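Local coordinates for protein cytosol aminopeptidase (Coxiella burnetii, PDB 3IJ3) that probably acts as a manganese-dependent metalloaminopeptidase of the M17 family, removing residues from the N-terminal ends of peptides, at residues G134-Y143 with I170-P180; Y97-K106 with L455-I463. One frame throughout, in Å; residues are numbered along the deposited sequence.

Contact 1 of 2, residues G134-Y143 with I170-P180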
loop_
_atom_site.group_PDB
_atom_site.type_symbol
_atom_site.label_atom_id
_atom_site.label_comp_id
_atom_site.label_asym_id
_atom_site.label_seq_id
_atom_site.Cartn_x
_atom_site.Cartn_y
_atom_site.Cartn_z
ATOM N N GLY A 134 36.484 8.051 24.599
ATOM C CA GLY A 134 36.007 9.377 24.253
ATOM C C GLY A 134 34.743 9.335 23.389
ATOM O O GLY A 134 33.798 10.072 23.644
ATOM N N LEU A 135 34.723 8.449 22.400
ATOM C CA LEU A 135 33.556 8.308 21.506
ATOM C C LEU A 135 32.293 7.911 22.253
ATOM O O LEU A 135 31.190 8.366 21.918
ATOM C CB LEU A 135 33.842 7.328 20.378
ATOM C CG LEU A 135 34.915 7.816 19.397
ATOM C CD1 LEU A 135 35.152 6.801 18.302
ATOM C CD2 LEU A 135 34.535 9.188 18.797
ATOM N N GLY A 136 32.446 7.082 23.286
ATOM C CA GLY A 136 31.322 6.684 24.099
ATOM C C GLY A 136 30.883 7.721 25.109
ATOM O O GLY A 136 29.860 7.527 25.764
ATOM N N SER A 137 31.654 8.799 25.264
ATOM C CA SER A 137 31.312 9.898 26.184
ATOM C C SER A 137 30.480 11.009 25.501
ATOM O O SER A 137 30.067 11.991 26.125
ATOM C CB SER A 137 32.590 10.497 26.787
ATOM O OG SER A 137 33.299 9.497 27.506
ATOM N N TYR A 138 30.259 10.845 24.198
ATOM C CA TYR A 138 29.521 11.811 23.407
ATOM C C TYR A 138 28.040 11.945 23.773
ATOM O O TYR A 138 27.318 10.943 23.905
ATOM C CB TYR A 138 29.625 11.421 21.918
ATOM C CG TYR A 138 28.890 12.352 20.974
ATOM C CD1 TYR A 138 29.502 13.485 20.456
ATOM C CD2 TYR A 138 27.584 12.080 20.581
ATOM C CE1 TYR A 138 28.824 14.347 19.603
ATOM C CE2 TYR A 138 26.899 12.912 19.722
ATOM C CZ TYR A 138 27.513 14.058 19.226
ATOM O OH TYR A 138 26.804 14.879 18.365
ATOM N N GLN A 139 27.615 13.201 23.909
ATOM C CA GLN A 139 26.233 13.557 24.167
ATOM C C GLN A 139 25.883 14.787 23.325
ATOM O O GLN A 139 26.574 15.811 23.394
ATOM C CB GLN A 139 26.038 13.860 25.656
ATOM C CG GLN A 139 26.204 12.644 26.533
ATOM C CD GLN A 139 25.818 12.926 27.984
ATOM O OE1 GLN A 139 26.469 13.688 28.666
ATOM N NE2 GLN A 139 24.759 12.289 28.446
ATOM N N PHE A 140 24.875 14.679 22.476
ATOM C CA PHE A 140 24.441 15.834 21.666
ATOM C C PHE A 140 23.486 16.634 22.578
ATOM O O PHE A 140 22.372 16.186 22.837
ATOM C CB PHE A 140 23.763 15.353 20.413
ATOM C CG PHE A 140 23.392 16.453 19.475
ATOM C CD1 PHE A 140 24.381 17.235 18.882
ATOM C CD2 PHE A 140 22.064 16.681 19.147
ATOM C CE1 PHE A 140 24.061 18.255 18.008
ATOM C CE2 PHE A 140 21.722 17.691 18.254
ATOM C CZ PHE A 140 22.719 18.490 17.690
ATOM N N ASN A 141 23.915 17.811 23.027
ATOM C CA ASN A 141 23.127 18.604 23.997
ATOM C C ASN A 141 22.673 19.991 23.553
ATOM O O ASN A 141 22.347 20.849 24.391
ATOM C CB ASN A 141 23.928 18.733 25.292
ATOM C CG ASN A 141 25.238 19.482 25.098
ATOM O OD1 ASN A 141 25.632 19.789 23.971
ATOM N ND2 ASN A 141 25.920 19.781 26.207
ATOM N N ALA A 142 22.620 20.213 22.250
ATOM C CA ALA A 142 22.196 21.499 21.725
ATOM C C ALA A 142 20.712 21.823 21.970
ATOM O O ALA A 142 20.335 22.989 21.946
ATOM C CB ALA A 142 22.515 21.593 20.241
ATOM N N TYR A 143 19.888 20.806 22.210
ATOM C CA TYR A 143 18.447 21.009 22.373
ATOM C C TYR A 143 17.862 20.521 23.681
ATOM O O TYR A 143 16.671 20.695 23.909
ATOM C CB TYR A 143 17.695 20.379 21.185
ATOM C CG TYR A 143 18.136 20.975 19.892
ATOM C CD1 TYR A 143 17.512 22.106 19.387
ATOM C CD2 TYR A 143 19.232 20.474 19.224
ATOM C CE1 TYR A 143 17.940 22.686 18.212
ATOM C CE2 TYR A 143 19.657 21.045 18.055
ATOM C CZ TYR A 143 19.018 22.159 17.571
ATOM O OH TYR A 143 19.432 22.743 16.410
ATOM N N ILE A 170 35.466 13.448 14.776
ATOM C CA ILE A 170 34.274 12.575 14.818
ATOM C C ILE A 170 33.117 13.299 15.513
ATOM O O ILE A 170 31.969 13.168 15.073
ATOM C CB ILE A 170 34.584 11.196 15.432
ATOM C CG1 ILE A 170 35.570 10.445 14.515
ATOM C CG2 ILE A 170 33.268 10.400 15.680
ATOM C CD1 ILE A 170 36.225 9.226 15.150
ATOM N N TYR A 171 33.408 14.025 16.587
ATOM C CA TYR A 171 32.387 14.833 17.260
ATOM C C TYR A 171 31.762 15.859 16.304
ATOM O O TYR A 171 30.534 16.105 16.338
ATOM C CB TYR A 171 32.960 15.528 18.476
ATOM C CG TYR A 171 32.945 14.708 19.771
ATOM C CD1 TYR A 171 33.156 13.329 19.778
ATOM C CD2 TYR A 171 32.801 15.347 20.986
ATOM C CE1 TYR A 171 33.180 12.601 21.000
ATOM C CE2 TYR A 171 32.825 14.645 22.180
ATOM C CZ TYR A 171 33.003 13.277 22.184
ATOM O OH TYR A 171 33.034 12.627 23.426
ATOM N N LEU A 172 32.595 16.481 15.471
ATOM C CA LEU A 172 32.109 17.446 14.493
ATOM C C LEU A 172 31.130 16.764 13.526
ATOM O O LEU A 172 30.052 17.289 13.243
ATOM C CB LEU A 172 33.261 18.080 13.718
ATOM C CG LEU A 172 32.890 18.993 12.559
ATOM C CD1 LEU A 172 32.084 20.204 13.077
ATOM C CD2 LEU A 172 34.194 19.462 11.846
ATOM N N ILE A 173 31.529 15.604 12.990
ATOM C CA ILE A 173 30.681 14.843 12.060
ATOM C C ILE A 173 29.353 14.487 12.716
ATOM O O ILE A 173 28.278 14.697 12.130
ATOM C CB ILE A 173 31.415 13.578 11.556
ATOM C CG1 ILE A 173 32.583 13.986 10.663
ATOM C CG2 ILE A 173 30.477 12.647 10.765
ATOM C CD1 ILE A 173 33.526 12.857 10.290
ATOM N N ARG A 174 29.428 13.955 13.937
ATOM C CA ARG A 174 28.225 13.599 14.682
ATOM C C ARG A 174 27.346 14.808 14.907
ATOM O O ARG A 174 26.137 14.725 14.715
ATOM C CB ARG A 174 28.582 12.938 16.010
ATOM C CG ARG A 174 29.138 11.523 15.866
ATOM C CD ARG A 174 29.599 11.017 17.216
ATOM N NE ARG A 174 29.977 9.605 17.192
ATOM C CZ ARG A 174 30.307 8.906 18.276
ATOM N NH1 ARG A 174 30.371 9.500 19.460
ATOM N NH2 ARG A 174 30.623 7.617 18.174
ATOM N N ASP A 175 27.948 15.935 15.302
ATOM C CA ASP A 175 27.197 17.173 15.564
ATOM C C ASP A 175 26.480 17.689 14.313
ATOM O O ASP A 175 25.293 18.038 14.377
ATOM C CB ASP A 175 28.100 18.305 16.122
ATOM C CG ASP A 175 28.513 18.109 17.592
ATOM O OD1 ASP A 175 27.939 17.270 18.314
ATOM O OD2 ASP A 175 29.417 18.862 18.039
ATOM N N LEU A 176 27.183 17.728 13.175
ATOM C CA LEU A 176 26.580 18.226 11.948
ATOM C C LEU A 176 25.394 17.350 11.526
ATOM O O LEU A 176 24.343 17.852 11.153
ATOM C CB LEU A 176 27.623 18.306 10.827
ATOM C CG LEU A 176 28.719 19.358 11.041
ATOM C CD1 LEU A 176 29.828 19.220 9.934
ATOM C CD2 LEU A 176 28.139 20.780 11.063
ATOM N N ILE A 177 25.574 16.033 11.571
ATOM C CA ILE A 177 24.495 15.103 11.199
ATOM C C ILE A 177 23.318 15.211 12.172
ATOM O O ILE A 177 22.158 15.281 11.751
ATOM C CB ILE A 177 25.014 13.657 11.103
ATOM C CG1 ILE A 177 25.974 13.535 9.923
ATOM C CG2 ILE A 177 23.829 12.629 10.932
ATOM C CD1 ILE A 177 26.795 12.258 9.923
ATOM N N ASN A 178 23.624 15.245 13.462
ATOM C CA ASN A 178 22.577 15.357 14.488
ATOM C C ASN A 178 21.779 16.670 14.478
ATOM O O ASN A 178 20.643 16.717 14.966
ATOM C CB ASN A 178 23.172 15.141 15.883
ATOM C CG ASN A 178 23.474 13.686 16.190
ATOM O OD1 ASN A 178 22.780 12.788 15.709
ATOM N ND2 ASN A 178 24.421 13.453 17.086
ATOM N N THR A 179 22.371 17.749 13.976
ATOM C CA THR A 179 21.662 19.041 14.005
ATOM C C THR A 179 20.445 18.971 13.102
ATOM O O THR A 179 20.544 18.620 11.928
ATOM C CB THR A 179 22.575 20.194 13.569
ATOM O OG1 THR A 179 23.725 20.232 14.423
ATOM C CG2 THR A 179 21.820 21.566 13.661
ATOM N N PRO A 180 19.281 19.283 13.645
ATOM C CA PRO A 180 18.075 19.308 12.817
ATOM C C PRO A 180 18.262 20.137 11.558
ATOM O O PRO A 180 18.942 21.190 11.588
ATOM C CB PRO A 180 17.063 20.000 13.725
ATOM C CG PRO A 180 17.482 19.659 15.063
ATOM C CD PRO A 180 18.990 19.629 15.043
HETATM O O HOH W 1 27.664 17.643 20.979
#
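Tyr138 and Phe140 both hold CG anti to the backbone N (chi1 180° and -175°), which swings their rings from an extended chain onto the last turns of helix 157-178, where Arg174, Asp175 and Asn178 receive them. The phenol of Tyr138 is held by its hydroxyl, one face and one edge. Its OH donates to Asp175 OD1 at 2.6 Å, on the anti side of the carboxylate, and accepts from Asn178 ND2 at 3.1 Å, so this hydroxyl both donates and accepts. Asn178 OD1 accepts from the backbone N of Gly465, which helps set the amide with ND2 facing the phenol. A water also donates to Asp175 OD1 and links it to Gln139 O. Arg174 CD sits 3.9 Å from the ring centroid of Tyr138, over one face, while the edge carrying CD1 points into the face of Tyr171 in a T-shaped pair, planes at 78°. The extended Arg174 chain continues past the ring until NH1 donates almost straight to Leu135 O at 2.8 Å. Tyr171 OH likewise reaches Gly134 O at 2.7 Å, from the face opposite to Ser137 N. Leu135 CD2 lies over a face of the Arg174 guanidinium, toward its rim, and 3.6 Å from Ile170 CG2. Further along, Asn178 CB lies over the centre of the Phe140 ring, which also packs on Val414 of a second subunit, and Tyr143 CE2 touches Pro180 CD at 3.4 Å. The contact therefore joins the chain leaving helix 123-135 to helix 157-178, consistent with the long helix that connects the two domains of M17 enzymes. Other residues of that helix, Leu172, Ile173, Leu176 and Ile177, pack on helices 186-200 and 275-289 and on strand 445-454.

Contact 2 of 2, residues Y97-K106 with L455-I463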
loop_
_atom_site.group_PDB
_atom_site.type_symbol
_atom_site.label_atom_id
_atom_site.label_comp_id
_atom_site.label_asym_id
_atom_site.label_seq_id
_atom_site.Cartn_x
_atom_site.Cartn_y
_atom_site.Cartn_z
ATOM N N TYR A 97 39.928 -5.985 20.270
ATOM C CA TYR A 97 38.644 -5.469 19.740
ATOM C C TYR A 97 38.430 -3.945 19.934
ATOM O O TYR A 97 37.909 -3.269 19.044
ATOM C CB TYR A 97 37.478 -6.273 20.306
ATOM C CG TYR A 97 36.140 -5.806 19.824
ATOM C CD1 TYR A 97 35.812 -5.861 18.470
ATOM C CD2 TYR A 97 35.179 -5.350 20.713
ATOM C CE1 TYR A 97 34.581 -5.432 18.019
ATOM C CE2 TYR A 97 33.939 -4.928 20.268
ATOM C CZ TYR A 97 33.647 -4.977 18.920
ATOM O OH TYR A 97 32.422 -4.557 18.476
ATOM N N SER A 98 38.804 -3.426 21.095
ATOM C CA SER A 98 38.736 -1.970 21.386
ATOM C C SER A 98 37.378 -1.321 21.680
ATOM O O SER A 98 37.296 -0.524 22.624
ATOM C CB SER A 98 39.486 -1.167 20.306
ATOM O OG SER A 98 40.838 -1.615 20.224
ATOM N N TRP A 99 36.331 -1.600 20.890
ATOM C CA TRP A 99 35.022 -0.988 21.148
ATOM C C TRP A 99 34.432 -1.293 22.516
ATOM O O TRP A 99 33.551 -0.567 22.944
ATOM C CB TRP A 99 33.942 -1.330 20.096
ATOM C CG TRP A 99 33.949 -0.545 18.822
ATOM C CD1 TRP A 99 34.104 -1.041 17.558
ATOM C CD2 TRP A 99 33.776 0.873 18.678
ATOM N NE1 TRP A 99 34.037 -0.030 16.638
ATOM C CE2 TRP A 99 33.843 1.159 17.292
ATOM C CE3 TRP A 99 33.591 1.930 19.581
ATOM C CZ2 TRP A 99 33.717 2.453 16.783
ATOM C CZ3 TRP A 99 33.463 3.230 19.071
ATOM C CH2 TRP A 99 33.527 3.473 17.679
ATOM N N ASP A 100 34.867 -2.348 23.216
ATOM C CA ASP A 100 34.295 -2.583 24.558
ATOM C C ASP A 100 34.580 -1.372 25.453
ATOM O O ASP A 100 33.773 -1.026 26.343
ATOM C CB ASP A 100 34.841 -3.853 25.210
ATOM C CG ASP A 100 34.437 -5.128 24.468
ATOM O OD1 ASP A 100 33.221 -5.320 24.247
ATOM O OD2 ASP A 100 35.331 -5.951 24.161
ATOM N N PHE A 101 35.732 -0.723 25.216
ATOM C CA PHE A 101 36.102 0.483 25.968
ATOM C C PHE A 101 35.126 1.629 25.706
ATOM O O PHE A 101 34.962 2.518 26.529
ATOM C CB PHE A 101 37.541 0.923 25.665
ATOM C CG PHE A 101 38.576 -0.001 26.226
ATOM C CD1 PHE A 101 39.128 0.243 27.485
ATOM C CD2 PHE A 101 38.981 -1.121 25.523
ATOM C CE1 PHE A 101 40.047 -0.611 28.017
ATOM C CE2 PHE A 101 39.911 -1.985 26.058
ATOM C CZ PHE A 101 40.451 -1.726 27.303
ATOM N N GLY A 102 34.465 1.606 24.552
ATOM C CA GLY A 102 33.478 2.644 24.240
ATOM C C GLY A 102 32.306 2.689 25.206
ATOM O O GLY A 102 31.663 3.731 25.375
ATOM N N GLY A 103 31.990 1.562 25.846
ATOM C CA GLY A 103 30.872 1.542 26.783
ATOM C C GLY A 103 31.175 2.039 28.187
ATOM O O GLY A 103 30.267 2.146 29.001
ATOM N N LEU A 104 32.427 2.394 28.467
ATOM C CA LEU A 104 32.828 2.754 29.836
ATOM C C LEU A 104 32.152 3.960 30.481
ATOM O O LEU A 104 31.750 3.888 31.645
ATOM C CB LEU A 104 34.350 2.884 29.941
ATOM C CG LEU A 104 35.144 1.581 29.897
ATOM C CD1 LEU A 104 36.609 1.902 29.658
ATOM C CD2 LEU A 104 34.947 0.769 31.190
ATOM N N SER A 105 32.004 5.061 29.745
ATOM C CA SER A 105 31.379 6.245 30.337
ATOM C C SER A 105 29.990 5.977 30.891
ATOM O O SER A 105 29.595 6.572 31.900
ATOM C CB SER A 105 31.355 7.420 29.364
ATOM O OG SER A 105 32.645 7.973 29.272
ATOM N N LYS A 106 29.254 5.073 30.257
ATOM C CA LYS A 106 27.888 4.750 30.713
ATOM C C LYS A 106 27.787 3.836 31.945
ATOM O O LYS A 106 26.726 3.753 32.568
ATOM C CB LYS A 106 27.058 4.150 29.577
ATOM C CG LYS A 106 26.632 5.148 28.508
ATOM C CD LYS A 106 25.772 4.441 27.462
ATOM C CE LYS A 106 25.250 5.360 26.384
ATOM N NZ LYS A 106 24.288 6.365 26.883
ATOM N N LEU A 455 21.447 3.306 14.378
ATOM C CA LEU A 455 20.034 3.064 14.690
ATOM C C LEU A 455 19.837 2.605 16.138
ATOM O O LEU A 455 18.805 2.848 16.736
ATOM C CB LEU A 455 19.483 2.001 13.748
ATOM C CG LEU A 455 19.339 2.456 12.301
ATOM C CD1 LEU A 455 19.208 1.281 11.361
ATOM C CD2 LEU A 455 18.148 3.429 12.168
ATOM N N GLU A 456 20.845 1.961 16.692
ATOM C CA GLU A 456 20.784 1.432 18.047
ATOM C C GLU A 456 21.936 1.951 18.889
ATOM O O GLU A 456 22.972 2.283 18.365
ATOM C CB GLU A 456 20.995 -0.079 17.992
ATOM C CG GLU A 456 20.073 -0.885 17.093
ATOM C CD GLU A 456 20.722 -2.209 16.666
ATOM O OE1 GLU A 456 21.836 -2.176 16.069
ATOM O OE2 GLU A 456 20.111 -3.277 16.893
ATOM N N ASP A 457 21.744 1.982 20.202
ATOM C CA ASP A 457 22.764 2.432 21.142
ATOM C C ASP A 457 23.751 1.294 21.429
ATOM O O ASP A 457 23.428 0.382 22.182
ATOM C CB ASP A 457 22.075 2.827 22.444
ATOM C CG ASP A 457 23.046 3.243 23.513
ATOM O OD1 ASP A 457 23.955 4.029 23.218
ATOM O OD2 ASP A 457 22.867 2.809 24.664
ATOM N N LEU A 458 24.956 1.374 20.884
ATOM C CA LEU A 458 25.955 0.317 21.050
ATOM C C LEU A 458 27.158 0.963 21.745
ATOM O O LEU A 458 27.301 2.188 21.703
ATOM C CB LEU A 458 26.369 -0.236 19.697
ATOM C CG LEU A 458 25.294 -0.867 18.807
ATOM C CD1 LEU A 458 25.868 -1.117 17.414
ATOM C CD2 LEU A 458 24.739 -2.139 19.422
ATOM N N PRO A 459 28.038 0.152 22.354
ATOM C CA PRO A 459 29.194 0.734 23.035
ATOM C C PRO A 459 30.027 1.623 22.131
ATOM O O PRO A 459 30.501 1.181 21.066
ATOM C CB PRO A 459 29.991 -0.493 23.493
ATOM C CG PRO A 459 28.987 -1.581 23.571
ATOM C CD PRO A 459 28.086 -1.321 22.387
ATOM N N GLY A 460 30.166 2.879 22.555
ATOM C CA GLY A 460 30.939 3.867 21.850
ATOM C C GLY A 460 30.198 4.526 20.706
ATOM O O GLY A 460 30.733 5.458 20.101
ATOM N N ARG A 461 28.959 4.092 20.468
ATOM C CA ARG A 461 28.151 4.508 19.291
ATOM C C ARG A 461 26.702 4.871 19.657
ATOM O O ARG A 461 25.795 4.052 19.554
ATOM C CB ARG A 461 28.208 3.354 18.284
ATOM C CG ARG A 461 29.609 3.214 17.646
ATOM C CD ARG A 461 29.873 1.821 17.144
ATOM N NE ARG A 461 30.027 0.903 18.285
ATOM C CZ ARG A 461 30.095 -0.428 18.194
ATOM N NH1 ARG A 461 29.995 -1.021 17.008
ATOM N NH2 ARG A 461 30.243 -1.168 19.299
ATOM N N PRO A 462 26.500 6.100 20.127
ATOM C CA PRO A 462 25.174 6.559 20.537
ATOM C C PRO A 462 24.246 6.707 19.351
ATOM O O PRO A 462 24.708 6.981 18.253
ATOM C CB PRO A 462 25.448 7.923 21.175
ATOM C CG PRO A 462 26.941 8.041 21.311
ATOM C CD PRO A 462 27.552 7.109 20.367
ATOM N N ILE A 463 22.955 6.530 19.580
ATOM C CA ILE A 463 21.958 6.686 18.515
ATOM C C ILE A 463 22.078 8.070 17.909
ATOM O O ILE A 463 22.128 9.067 18.629
ATOM C CB ILE A 463 20.518 6.483 19.042
ATOM C CG1 ILE A 463 20.239 5.005 19.353
ATOM C CG2 ILE A 463 19.510 6.911 17.990
ATOM C CD1 ILE A 463 18.936 4.802 20.187
HETATM O O HOH W 2 30.552 -3.767 19.902
#
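Pro459 O, 3.5 Å from Trp99 CE3, is gripped side-on by two nitrogens of Arg461: NE at 2.8 Å, above the carbonyl plane, and NH2 at 3.0 Å, in that plane and on a lone pair. Both bonds lie close to the guanidinium plane, so they fix its rotation and leave its flat faces for packing. One face lies on the indole of Trp99, with centres 3.9 Å apart and planes at 11°. The cation-pi part falls on the five-membered ring, beneath CZ, whereas CD makes a CH-pi contact over the six-membered ring; the bend at chi3 (-70°) lets the Arg461 chain follow the indole across both rings. Leu458 CB closes on the opposite face of the guanidinium. Leu458 to Arg461 form a type II beta turn in the connection between the antiparallel strands 445-454 and 464-465, and here it meets the N-terminal domain of the M17 fold. Gly460 takes the third position of the turn with the positive phi (82°) usual there. Its CA is only 3.7 Å from Gly102 CA, an approach possible because neither residue has a side chain. NH2 of Arg461, besides binding Pro459 O, donates to a water at 2.7 Å in the guanidinium plane; the water is also hydrogen-bonded to Tyr97 OH, bridging the segments.

How the contacts relate
Contacts 1 and 2 have centres 14 Å apart and meet directly. Arg174 NH2 of contact 1 probably donates to Gly460 O of contact 2 at 2.9 Å, so one guanidinium reaches both Leu135 O and the turn at 458-461; it also forms a salt bridge with Glu466. Leu135 CD1 packs 3.8 Å from Trp99 CH2. In sequence, both segments of contact 1 fall between those of contact 2. Neither contact supplies a lithium ligand (Lys250, Asp255, Asp273, Glu334). Asn178 O of contact 1 accepts from Lys271 NZ, and Lys271 stands two residues before the lithium ligand Asp273. The side chain of Thr179 is about 4 Å from a bound di(hydroxyethyl)ether.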